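Long-range contact in 2-oxo-1,2-dihydroquinoline 8-monooxygenase, oxygenase component (Pseudomonas putida, PDB 1Z02), which is the oxygenase component of a Rieske-type monooxygenase that hydroxylates 2-oxo-1,2-dihydroquinoline at position 8, using a [2Fe-2S] cluster and a mononuclear iron: residues D194-G205 with H326-P337. Numbering follows the deposited sequence.
Sequences DNAVVHGMHRTG and HEYWEILVRVCP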
ATOM      1  N   ASP A 194      15.819 -33.260 -28.457  1.00 22.49           N
ATOM      2  CA  ASP A 194      16.838 -32.673 -29.310  1.00 25.16           C
ATOM      3  C   ASP A 194      16.153 -31.844 -30.395  1.00 24.91           C
ATOM      4  O   ASP A 194      15.108 -32.234 -30.922  1.00 25.33           O
ATOM      5  CB  ASP A 194      17.697 -33.769 -29.950  1.00 30.44           C
ATOM      6  CG  ASP A 194      18.735 -34.339 -28.989  1.00 32.92           C
ATOM      7  OD1 ASP A 194      19.460 -35.278 -29.384  1.00 36.40           O
ATOM      8  OD2 ASP A 194      18.833 -33.844 -27.847  1.00 36.58           O
ATOM      9  N   ASN A 195      16.744 -30.699 -30.718  1.00 25.03           N
ATOM     10  CA  ASN A 195      16.198 -29.811 -31.742  1.00 24.18           C
ATOM     11  C   ASN A 195      14.848 -29.196 -31.393  1.00 22.94           C
ATOM     12  O   ASN A 195      14.207 -28.592 -32.256  1.00 23.02           O
ATOM     13  CB  ASN A 195      16.091 -30.553 -33.077  1.00 27.22           C
ATOM     14  CG  ASN A 195      17.447 -30.838 -33.689  1.00 29.10           C
ATOM     15  OD1 ASN A 195      17.590 -31.731 -34.527  1.00 34.59           O
ATOM     16  ND2 ASN A 195      18.452 -30.067 -33.283  1.00 29.38           N
ATOM     17  N   ALA A 196      14.405 -29.351 -30.146  1.00 19.62           N
ATOM     18  CA  ALA A 196      13.137 -28.752 -29.734  1.00 18.87           C
ATOM     19  C   ALA A 196      13.390 -27.255 -29.632  1.00 17.80           C
ATOM     20  O   ALA A 196      14.370 -26.833 -29.022  1.00 18.16           O
ATOM     21  CB  ALA A 196      12.685 -29.311 -28.372  1.00 18.08           C
ATOM     22  N   VAL A 197      12.528 -26.453 -30.245  1.00 16.69           N
ATOM     23  CA  VAL A 197      12.696 -25.005 -30.187  1.00 16.96           C
ATOM     24  C   VAL A 197      11.603 -24.385 -29.325  1.00 16.17           C
ATOM     25  O   VAL A 197      10.446 -24.797 -29.389  1.00 16.89           O
ATOM     26  CB  VAL A 197      12.653 -24.372 -31.597  1.00 17.40           C
ATOM     27  CG1 VAL A 197      12.830 -22.860 -31.493  1.00 15.44           C
ATOM     28  CG2 VAL A 197      13.740 -24.977 -32.467  1.00 18.70           C
ATOM     29  N   VAL A 198      11.976 -23.402 -28.510  1.00 15.54           N
ATOM     30  CA  VAL A 198      11.023 -22.738 -27.628  1.00 16.17           C
ATOM     31  C   VAL A 198      10.820 -21.256 -27.950  1.00 14.55           C
ATOM     32  O   VAL A 198      11.783 -20.507 -28.107  1.00 14.06           O
ATOM     33  CB  VAL A 198      11.477 -22.828 -26.145  1.00 17.58           C
ATOM     34  CG1 VAL A 198      10.527 -22.050 -25.264  1.00 18.55           C
ATOM     35  CG2 VAL A 198      11.535 -24.274 -25.693  1.00 17.77           C
ATOM     36  N   HIS A 199       9.560 -20.844 -28.057  1.00 14.22           N
ATOM     37  CA  HIS A 199       9.213 -19.446 -28.300  1.00 14.64           C
ATOM     38  C   HIS A 199       8.129 -19.141 -27.286  1.00 14.83           C
ATOM     39  O   HIS A 199       7.229 -19.954 -27.075  1.00 15.58           O
ATOM     40  CB  HIS A 199       8.655 -19.226 -29.711  1.00 15.61           C
ATOM     41  CG  HIS A 199       9.686 -19.312 -30.796  1.00 14.63           C
ATOM     42  ND1 HIS A 199      10.843 -18.567 -30.783  1.00 15.08           N
ATOM     43  CD2 HIS A 199       9.723 -20.051 -31.929  1.00 11.93           C
ATOM     44  CE1 HIS A 199      11.554 -18.845 -31.864  1.00 11.61           C
ATOM     45  NE2 HIS A 199      10.897 -19.740 -32.574  1.00 10.74           N
ATOM     46  N   GLY A 200       8.210 -17.984 -26.643  1.00 14.80           N
ATOM     47  CA  GLY A 200       7.194 -17.663 -25.666  1.00 14.37           C
ATOM     48  C   GLY A 200       7.476 -16.439 -24.829  1.00 14.49           C
ATOM     49  O   GLY A 200       8.269 -15.568 -25.201  1.00 13.91           O
ATOM     50  N   MET A 201       6.832 -16.381 -23.671  1.00 13.06           N
ATOM     51  CA  MET A 201       6.989 -15.235 -22.790  1.00 11.94           C
ATOM     52  C   MET A 201       6.551 -15.573 -21.378  1.00 10.61           C
ATOM     53  O   MET A 201       5.920 -16.606 -21.139  1.00 10.04           O
ATOM     54  CB  MET A 201       6.097 -14.111 -23.293  1.00 15.31           C
ATOM     55  CG  MET A 201       4.618 -14.507 -23.241  1.00 16.43           C
ATOM     56  SD  MET A 201       3.546 -13.353 -24.092  1.00 23.40           S
ATOM     57  CE  MET A 201       2.035 -14.133 -23.945  1.00 21.32           C
ATOM     58  N   HIS A 202       6.903 -14.693 -20.445  1.00  8.34           N
ATOM     59  CA  HIS A 202       6.474 -14.844 -19.064  1.00  6.98           C
ATOM     60  C   HIS A 202       6.133 -13.449 -18.541  1.00  7.67           C
ATOM     61  O   HIS A 202       6.853 -12.479 -18.792  1.00  5.74           O
ATOM     62  CB  HIS A 202       7.524 -15.576 -18.211  1.00  7.90           C
ATOM     63  CG  HIS A 202       8.834 -14.872 -18.081  1.00  9.59           C
ATOM     64  ND1 HIS A 202       9.031 -13.813 -17.220  1.00  9.13           N
ATOM     65  CD2 HIS A 202      10.040 -15.125 -18.641  1.00  8.70           C
ATOM     66  CE1 HIS A 202      10.298 -13.450 -17.252  1.00 10.53           C
ATOM     67  NE2 HIS A 202      10.934 -14.233 -18.108  1.00 11.26           N
ATOM     68  N   ARG A 203       4.994 -13.347 -17.867  1.00  7.00           N
ATOM     69  CA  ARG A 203       4.535 -12.072 -17.341  1.00  9.08           C
ATOM     70  C   ARG A 203       4.094 -12.200 -15.897  1.00  8.76           C
ATOM     71  O   ARG A 203       3.470 -13.189 -15.516  1.00 10.34           O
ATOM     72  CB  ARG A 203       3.355 -11.561 -18.171  1.00  9.71           C
ATOM     73  CG  ARG A 203       3.639 -11.421 -19.654  1.00 11.43           C
ATOM     74  CD  ARG A 203       2.371 -11.079 -20.419  1.00 13.59           C
ATOM     75  NE  ARG A 203       1.574 -12.266 -20.721  1.00 12.45           N
ATOM     76  CZ  ARG A 203       0.362 -12.229 -21.272  1.00 14.30           C
ATOM     77  NH1 ARG A 203      -0.213 -11.088 -21.577  1.00 11.18           N
ATOM     78  NH2 ARG A 203      -0.281 -13.336 -21.558  1.00 13.62           N
ATOM     79  N   THR A 204       4.398 -11.185 -15.098  1.00  8.24           N
ATOM     80  CA  THR A 204       4.015 -11.199 -13.697  1.00  6.96           C
ATOM     81  C   THR A 204       2.499 -11.128 -13.592  1.00  6.96           C
ATOM     82  O   THR A 204       1.858 -10.261 -14.202  1.00  5.78           O
ATOM     83  CB  THR A 204       4.635 -10.014 -12.938  1.00  7.17           C
ATOM     84  OG1 THR A 204       6.055 -10.030 -13.115  1.00 10.34           O
ATOM     85  CG2 THR A 204       4.333 -10.120 -11.455  1.00  9.63           C
ATOM     86  N   GLY A 205       1.933 -12.071 -12.840  1.00  8.01           N
ATOM     87  CA  GLY A 205       0.497 -12.121 -12.625  1.00  8.56           C
ATOM     88  C   GLY A 205       0.181 -11.580 -11.243  1.00  8.02           C
ATOM     89  O   GLY A 205       0.930 -11.811 -10.295  1.00 10.32           O
ATOM     90  N   HIS A 326       2.759 -14.097  -8.966  1.00  7.65           N
ATOM     91  CA  HIS A 326       3.362 -15.251  -9.623  1.00  7.54           C
ATOM     92  C   HIS A 326       3.830 -14.836 -11.005  1.00  9.15           C
ATOM     93  O   HIS A 326       3.415 -13.797 -11.527  1.00 10.53           O
ATOM     94  CB  HIS A 326       2.352 -16.394  -9.770  1.00  6.83           C
ATOM     95  CG  HIS A 326       1.166 -16.052 -10.619  1.00  7.47           C
ATOM     96  ND1 HIS A 326       0.135 -15.253 -10.170  1.00  7.87           N
ATOM     97  CD2 HIS A 326       0.858 -16.376 -11.898  1.00  9.06           C
ATOM     98  CE1 HIS A 326      -0.754 -15.097 -11.135  1.00  8.31           C
ATOM     99  NE2 HIS A 326      -0.339 -15.768 -12.196  1.00  7.98           N
ATOM    100  N   GLU A 327       4.697 -15.645 -11.601  1.00  8.40           N
ATOM    101  CA  GLU A 327       5.204 -15.358 -12.940  1.00  8.73           C
ATOM    102  C   GLU A 327       4.566 -16.382 -13.884  1.00  8.31           C
ATOM    103  O   GLU A 327       4.840 -17.574 -13.803  1.00  7.97           O
ATOM    104  CB  GLU A 327       6.734 -15.473 -12.963  1.00  9.13           C
ATOM    105  CG  GLU A 327       7.402 -14.896 -14.209  1.00 10.87           C
ATOM    106  CD  GLU A 327       7.245 -13.394 -14.327  1.00 11.57           C
ATOM    107  OE1 GLU A 327       6.648 -12.769 -13.434  1.00 12.45           O
ATOM    108  OE2 GLU A 327       7.718 -12.825 -15.325  1.00 12.45           O
ATOM    109  N   TYR A 328       3.697 -15.903 -14.766  1.00  9.33           N
ATOM    110  CA  TYR A 328       2.985 -16.765 -15.704  1.00  9.88           C
ATOM    111  C   TYR A 328       3.757 -16.993 -17.011  1.00 11.04           C
ATOM    112  O   TYR A 328       3.957 -16.071 -17.807  1.00 11.11           O
ATOM    113  CB  TYR A 328       1.611 -16.147 -15.968  1.00 11.40           C
ATOM    114  CG  TYR A 328       0.803 -16.769 -17.086  1.00 14.13           C
ATOM    115  CD1 TYR A 328       0.591 -18.152 -17.150  1.00 14.14           C
ATOM    116  CD2 TYR A 328       0.179 -15.962 -18.038  1.00 14.52           C
ATOM    117  CE1 TYR A 328      -0.231 -18.711 -18.137  1.00 13.83           C
ATOM    118  CE2 TYR A 328      -0.643 -16.507 -19.022  1.00 15.81           C
ATOM    119  CZ  TYR A 328      -0.849 -17.879 -19.067  1.00 13.59           C
ATOM    120  OH  TYR A 328      -1.696 -18.389 -20.027  1.00 12.53           O
ATOM    121  N   TRP A 329       4.194 -18.234 -17.214  1.00 10.46           N
ATOM    122  CA  TRP A 329       4.938 -18.606 -18.411  1.00 11.28           C
ATOM    123  C   TRP A 329       4.039 -19.249 -19.456  1.00 10.95           C
ATOM    124  O   TRP A 329       3.160 -20.044 -19.124  1.00 10.43           O
ATOM    125  CB  TRP A 329       6.059 -19.591 -18.064  1.00  9.59           C
ATOM    126  CG  TRP A 329       7.183 -19.003 -17.267  1.00  9.68           C
ATOM    127  CD1 TRP A 329       7.125 -18.505 -15.992  1.00  8.36           C
ATOM    128  CD2 TRP A 329       8.549 -18.880 -17.684  1.00  9.75           C
ATOM    129  NE1 TRP A 329       8.374 -18.084 -15.595  1.00  9.62           N
ATOM    130  CE2 TRP A 329       9.266 -18.302 -16.614  1.00  8.13           C
ATOM    131  CE3 TRP A 329       9.239 -19.202 -18.863  1.00  9.08           C
ATOM    132  CZ2 TRP A 329      10.640 -18.042 -16.683  1.00 11.41           C
ATOM    133  CZ3 TRP A 329      10.603 -18.944 -18.933  1.00 10.81           C
ATOM    134  CH2 TRP A 329      11.288 -18.369 -17.848  1.00 11.07           C
ATOM    135  N   GLU A 330       4.264 -18.884 -20.717  1.00 11.11           N
ATOM    136  CA  GLU A 330       3.529 -19.443 -21.851  1.00 12.85           C
ATOM    137  C   GLU A 330       4.542 -19.723 -22.948  1.00 11.29           C
ATOM    138  O   GLU A 330       5.107 -18.788 -23.499  1.00 11.27           O
ATOM    139  CB  GLU A 330       2.528 -18.451 -22.434  1.00 13.94           C
ATOM    140  CG  GLU A 330       1.405 -18.028 -21.550  1.00 14.43           C
ATOM    141  CD  GLU A 330       0.552 -16.998 -22.235  1.00 15.77           C
ATOM    142  OE1 GLU A 330      -0.135 -17.346 -23.219  1.00 13.99           O
ATOM    143  OE2 GLU A 330       0.586 -15.831 -21.804  1.00 13.92           O
ATOM    144  N   ILE A 331       4.790 -20.989 -23.259  1.00 10.33           N
ATOM    145  CA  ILE A 331       5.714 -21.291 -24.340  1.00  9.95           C
ATOM    146  C   ILE A 331       5.130 -22.302 -25.312  1.00 11.80           C
ATOM    147  O   ILE A 331       4.288 -23.132 -24.951  1.00 14.21           O
ATOM    148  CB  ILE A 331       7.092 -21.837 -23.828  1.00 10.23           C
ATOM    149  CG1 ILE A 331       6.917 -23.227 -23.207  1.00  9.62           C
ATOM    150  CG2 ILE A 331       7.715 -20.847 -22.854  1.00  8.37           C
ATOM    151  CD1 ILE A 331       8.206 -23.941 -22.916  1.00  4.45           C
ATOM    152  N   LEU A 332       5.583 -22.208 -26.557  1.00 12.40           N
ATOM    153  CA  LEU A 332       5.166 -23.116 -27.617  1.00 11.43           C
ATOM    154  C   LEU A 332       6.438 -23.812 -28.051  1.00 12.82           C
ATOM    155  O   LEU A 332       7.462 -23.166 -28.280  1.00 13.10           O
ATOM    156  CB  LEU A 332       4.555 -22.348 -28.795  1.00 11.72           C
ATOM    157  CG  LEU A 332       3.223 -21.663 -28.500  1.00 10.20           C
ATOM    158  CD1 LEU A 332       2.762 -20.875 -29.699  1.00 10.47           C
ATOM    159  CD2 LEU A 332       2.202 -22.715 -28.103  1.00  9.96           C
ATOM    160  N   VAL A 333       6.370 -25.131 -28.149  1.00 14.73           N
ATOM    161  CA  VAL A 333       7.525 -25.924 -28.530  1.00 15.83           C
ATOM    162  C   VAL A 333       7.250 -26.715 -29.800  1.00 16.57           C
ATOM    163  O   VAL A 333       6.148 -27.228 -29.997  1.00 16.76           O
ATOM    164  CB  VAL A 333       7.900 -26.914 -27.395  1.00 15.97           C
ATOM    165  CG1 VAL A 333       9.171 -27.666 -27.758  1.00 16.08           C
ATOM    166  CG2 VAL A 333       8.095 -26.159 -26.076  1.00 17.08           C
ATOM    167  N   ARG A 334       8.251 -26.780 -30.670  1.00 17.83           N
ATOM    168  CA  ARG A 334       8.158 -27.544 -31.912  1.00 19.41           C
ATOM    169  C   ARG A 334       9.565 -27.977 -32.296  1.00 20.85           C
ATOM    170  O   ARG A 334      10.488 -27.164 -32.297  1.00 21.72           O
ATOM    171  CB  ARG A 334       7.564 -26.710 -33.048  1.00 19.94           C
ATOM    172  CG  ARG A 334       7.334 -27.538 -34.306  1.00 19.67           C
ATOM    173  CD  ARG A 334       6.982 -26.715 -35.530  1.00 19.61           C
ATOM    174  NE  ARG A 334       6.760 -27.589 -36.683  1.00 22.15           N
ATOM    175  CZ  ARG A 334       5.573 -27.790 -37.250  1.00 21.93           C
ATOM    176  NH1 ARG A 334       5.463 -28.605 -38.291  1.00 24.25           N
ATOM    177  NH2 ARG A 334       4.497 -27.171 -36.788  1.00 20.61           N
ATOM    178  N   VAL A 335       9.736 -29.257 -32.608  1.00 21.36           N
ATOM    179  CA  VAL A 335      11.047 -29.754 -32.987  1.00 21.72           C
ATOM    180  C   VAL A 335      11.359 -29.282 -34.400  1.00 22.95           C
ATOM    181  O   VAL A 335      10.607 -29.543 -35.342  1.00 21.39           O
ATOM    182  CB  VAL A 335      11.109 -31.298 -32.926  1.00 21.64           C
ATOM    183  CG1 VAL A 335      12.473 -31.785 -33.414  1.00 17.41           C
ATOM    184  CG2 VAL A 335      10.889 -31.766 -31.486  1.00 24.53           C
ATOM    185  N   CYS A 336      12.469 -28.567 -34.531  1.00 24.02           N
ATOM    186  CA  CYS A 336      12.891 -28.030 -35.815  1.00 24.58           C
ATOM    187  C   CYS A 336      14.288 -28.531 -36.141  1.00 27.58           C
ATOM    188  O   CYS A 336      15.275 -27.960 -35.688  1.00 27.60           O
ATOM    189  CB  CYS A 336      12.880 -26.501 -35.762  1.00 22.12           C
ATOM    190  SG  CYS A 336      11.258 -25.770 -35.276  1.00 17.89           S
ATOM    191  N   PRO A 337      14.387 -29.600 -36.948  1.00 30.57           N
ATOM    192  CA  PRO A 337      15.672 -30.195 -37.338  1.00 33.79           C
ATOM    193  C   PRO A 337      16.621 -29.283 -38.114  1.00 36.62           C
ATOM    194  O   PRO A 337      17.788 -29.128 -37.757  1.00 36.91           O
ATOM    195  CB  PRO A 337      15.254 -31.417 -38.153  1.00 33.65           C
ATOM    196  CG  PRO A 337      13.915 -31.767 -37.585  1.00 30.49           C
ATOM    197  CD  PRO A 337      13.268 -30.414 -37.446  1.00 31.12           C
TER
HETATM  198  O   HOH W   1       2.738 -15.006 -19.931  1.00  9.74           O
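Glu-330 OE2 is gripped twice: by a salt bridge from Arg-203 NH2 at 2.7 Å, met nearly along the carboxylate's C-O axis, and by a water that lies 3.0 Å from this oxygen. The water also donates to Tyr-328 O and accepts from Arg-203 NE, and both it and OE2 lie in the guanidinium plane, so the group is held along one edge. A bend at chi3 (-83°) turns the arginine tip toward Glu-330, while NH1 reaches a second carboxylate, Asp-363. Strands 196-205 and 326-335 are antiparallel neighbours in the seven-stranded sheet of the Bet v 1-like domain, zipped by paired backbone bonds such as Leu-332 N to His-199 O (2.8 Å). On the opposite face, His-202 ND1 gives a short 2.5 Å bond to the anti lone pair of Glu-327 OE2. Thr-204 OG1 donates to the syn lone pair of Glu-327 OE1 at 2.8 Å. With CG between backbone N and carbonyl carbon (chi1 63°), the imidazole stacks offset on the six-membered ring of Trp-329, planes 27° apart, and His-202 CB makes a CH-pi contact 3.4 Å from the centroid of the five-membered ring. His-202 NE2 hydrogen-bonds Glu-52, and Trp-329 meets Phe-49, both from the Rieske domain. Replacing Trp-329 with alanine would probably strip away the surface under His-202 CB and the imidazole, opening a gap there and leaving the ring's tilt to its two carboxylate bonds. Held between the carboxylates of Glu-327 and Glu-52, His-202 would probably be favoured in its protonated form, a charged link between this sheet and the Rieske domain.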